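Side-chain contact in cysteine hydrolase (Pseudomonas syringae pv. phaseolicola 1448A, PDB 3IRV), which is probably a cysteine-dependent hydrolase of the isochorismatase-like family: residues V27-K32 against N150-T155. Numbering follows the deposited sequence.
Sequences VVDMQK and NVCCET
V28 presents its branched end to the start of helix 149-162, where two consecutive cysteines receive it. CG1 stands anti to the backbone N (chi1 -176°) and reaches 3.6 Å from CB of C152, while SG of C153 comes 3.8 Å from the branch carbon CB of V28. That sulfur lies 4.0 Å from CG1 and 4.2 Å from CG2, so it meets the fork of the valine rather than one methyl alone. This part of the contact is apolar, and all the residues in it are buried.

D29, the next residue, is where strand 23-28 has given way to loop. Its backbone takes a left-handed conformation (phi 55°, psi 41°), and its CB still points toward the helix, as that of V28 does. The carboxylate then approaches C152 with one oxygen: OD2 is 3.3 Å from SG of C152 and 3.7 Å from its CB, whereas OD1 is turned away from the sulfur. OD2 also forms a salt bridge with K119, so the oxygen nearest the sulfur is also the one paired with the lysine. C152 carries its SG past V28 to the D29 side, and Y122 packs against this cysteine. Within the helix, V151 O accepts both the backbone N of T155 and its OG1, the latter at 2.7 Å from above the carbonyl plane. T155 OG1 is further bonded to R158 of the second subunit, tying this turn to the dimer interface.

D29 just beyond strand 23-28 and K119 at the end of strand 115-119 both lie at the C-terminal ends of parallel strands of the central sheet, and C152 stands near the start of the helix after strand 141-147. This grouping is consistent with the Asp-Lys-Cys catalytic triad of the isochorismatase-like cysteine hydrolases, in which the cysteine is the nucleophile.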
loop_
_atom_site.group_PDB
_atom_site.type_symbol
_atom_site.label_atom_id
_atom_site.label_comp_id
_atom_site.label_asym_id
_atom_site.label_seq_id
_atom_site.Cartn_x
_atom_site.Cartn_y
_atom_site.Cartn_z
ATOM N N VAL A 27 -3.036 -13.665 -10.093
ATOM C CA VAL A 27 -3.382 -12.847 -11.266
ATOM C C VAL A 27 -4.417 -11.810 -10.824
ATOM O O VAL A 27 -5.595 -12.142 -10.573
ATOM C CB VAL A 27 -3.976 -13.708 -12.409
ATOM C CG1 VAL A 27 -4.209 -12.842 -13.622
ATOM C CG2 VAL A 27 -3.029 -14.901 -12.767
ATOM N N VAL A 28 -3.960 -10.571 -10.676
ATOM C CA VAL A 28 -4.796 -9.539 -10.067
ATOM C C VAL A 28 -5.706 -8.844 -11.078
ATOM O O VAL A 28 -5.212 -8.128 -11.975
ATOM C CB VAL A 28 -3.921 -8.486 -9.361
ATOM C CG1 VAL A 28 -4.811 -7.447 -8.641
ATOM C CG2 VAL A 28 -2.907 -9.177 -8.402
ATOM N N ASP A 29 -7.019 -9.056 -10.929
ATOM C CA ASP A 29 -8.054 -8.241 -11.565
ATOM C C ASP A 29 -7.913 -8.135 -13.096
ATOM O O ASP A 29 -8.133 -7.063 -13.679
ATOM C CB ASP A 29 -8.088 -6.848 -10.919
ATOM C CG ASP A 29 -8.585 -6.897 -9.476
ATOM O OD1 ASP A 29 -8.965 -8.004 -9.022
ATOM O OD2 ASP A 29 -8.552 -5.844 -8.810
ATOM N N MET A 30 -7.579 -9.251 -13.739
ATOM C CA MET A 30 -7.573 -9.269 -15.214
ATOM C C MET A 30 -8.993 -9.476 -15.770
ATOM O O MET A 30 -9.286 -10.433 -16.502
ATOM C CB MET A 30 -6.493 -10.213 -15.766
ATOM C CG MET A 30 -5.056 -9.693 -15.488
ATOM S SD MET A 30 -4.633 -8.082 -16.242
ATOM C CE MET A 30 -4.354 -8.684 -17.972
ATOM N N GLN A 31 -9.834 -8.499 -15.442
ATOM C CA GLN A 31 -11.267 -8.525 -15.728
ATOM C C GLN A 31 -11.558 -7.634 -16.921
ATOM O O GLN A 31 -10.808 -6.667 -17.211
ATOM C CB GLN A 31 -12.039 -8.006 -14.508
ATOM C CG GLN A 31 -11.924 -8.908 -13.272
ATOM C CD GLN A 31 -12.352 -8.204 -12.026
ATOM O OE1 GLN A 31 -11.514 -7.611 -11.334
ATOM N NE2 GLN A 31 -13.664 -8.212 -11.736
ATOM N N LYS A 32 -12.678 -7.916 -17.610
ATOM C CA LYS A 32 -13.004 -7.119 -18.814
ATOM C C LYS A 32 -13.128 -5.611 -18.538
ATOM O O LYS A 32 -12.765 -4.782 -19.380
ATOM C CB LYS A 32 -14.294 -7.649 -19.449
ATOM C CG LYS A 32 -14.137 -9.070 -19.928
ATOM C CD LYS A 32 -15.459 -9.678 -20.375
ATOM C CE LYS A 32 -15.202 -10.875 -21.253
ATOM N NZ LYS A 32 -16.370 -11.800 -21.346
ATOM N N ASN A 150 0.051 -0.033 -9.050
ATOM C CA ASN A 150 0.266 0.691 -7.787
ATOM C C ASN A 150 -0.938 0.608 -6.854
ATOM O O ASN A 150 -0.881 1.104 -5.714
ATOM C CB ASN A 150 0.570 2.162 -8.055
ATOM C CG ASN A 150 -0.562 2.858 -8.766
ATOM O OD1 ASN A 150 -1.076 2.359 -9.787
ATOM N ND2 ASN A 150 -0.953 4.016 -8.259
ATOM N N VAL A 151 -2.030 0.014 -7.336
ATOM C CA VAL A 151 -3.263 0.028 -6.572
ATOM C C VAL A 151 -3.546 -1.393 -6.097
ATOM O O VAL A 151 -3.021 -1.783 -5.056
ATOM C CB VAL A 151 -4.439 0.661 -7.335
ATOM C CG1 VAL A 151 -5.630 0.838 -6.390
ATOM C CG2 VAL A 151 -4.050 2.044 -7.925
ATOM N N CYS A 152 -4.310 -2.183 -6.850
ATOM C CA CYS A 152 -4.595 -3.546 -6.378
ATOM C C CYS A 152 -3.362 -4.448 -6.328
ATOM O O CYS A 152 -3.225 -5.248 -5.395
ATOM C CB CYS A 152 -5.640 -4.207 -7.246
ATOM S SG CYS A 152 -7.205 -3.301 -7.132
ATOM N N CYS A 153 -2.459 -4.348 -7.316
ATOM C CA CYS A 153 -1.261 -5.197 -7.279
ATOM C C CYS A 153 -0.393 -4.815 -6.069
ATOM O O CYS A 153 -0.074 -5.680 -5.225
ATOM C CB CYS A 153 -0.468 -5.093 -8.590
ATOM S SG CYS A 153 -1.522 -5.565 -9.964
ATOM N N GLU A 154 -0.064 -3.524 -5.943
ATOM C CA GLU A 154 0.778 -3.093 -4.810
ATOM C C GLU A 154 0.124 -3.320 -3.445
ATOM O O GLU A 154 0.808 -3.668 -2.491
ATOM C CB GLU A 154 1.201 -1.634 -4.949
ATOM C CG GLU A 154 2.660 -1.477 -5.163
ATOM C CD GLU A 154 3.137 -0.106 -4.781
ATOM O OE1 GLU A 154 3.434 0.690 -5.670
ATOM O OE2 GLU A 154 3.167 0.196 -3.591
ATOM N N THR A 155 -1.187 -3.115 -3.325
ATOM C CA THR A 155 -1.822 -3.368 -2.013
ATOM C C THR A 155 -1.730 -4.853 -1.662
ATOM O O THR A 155 -1.440 -5.200 -0.518
ATOM C CB THR A 155 -3.272 -2.863 -1.937
ATOM O OG1 THR A 155 -3.295 -1.498 -2.377
ATOM C CG2 THR A 155 -3.782 -2.928 -0.502
#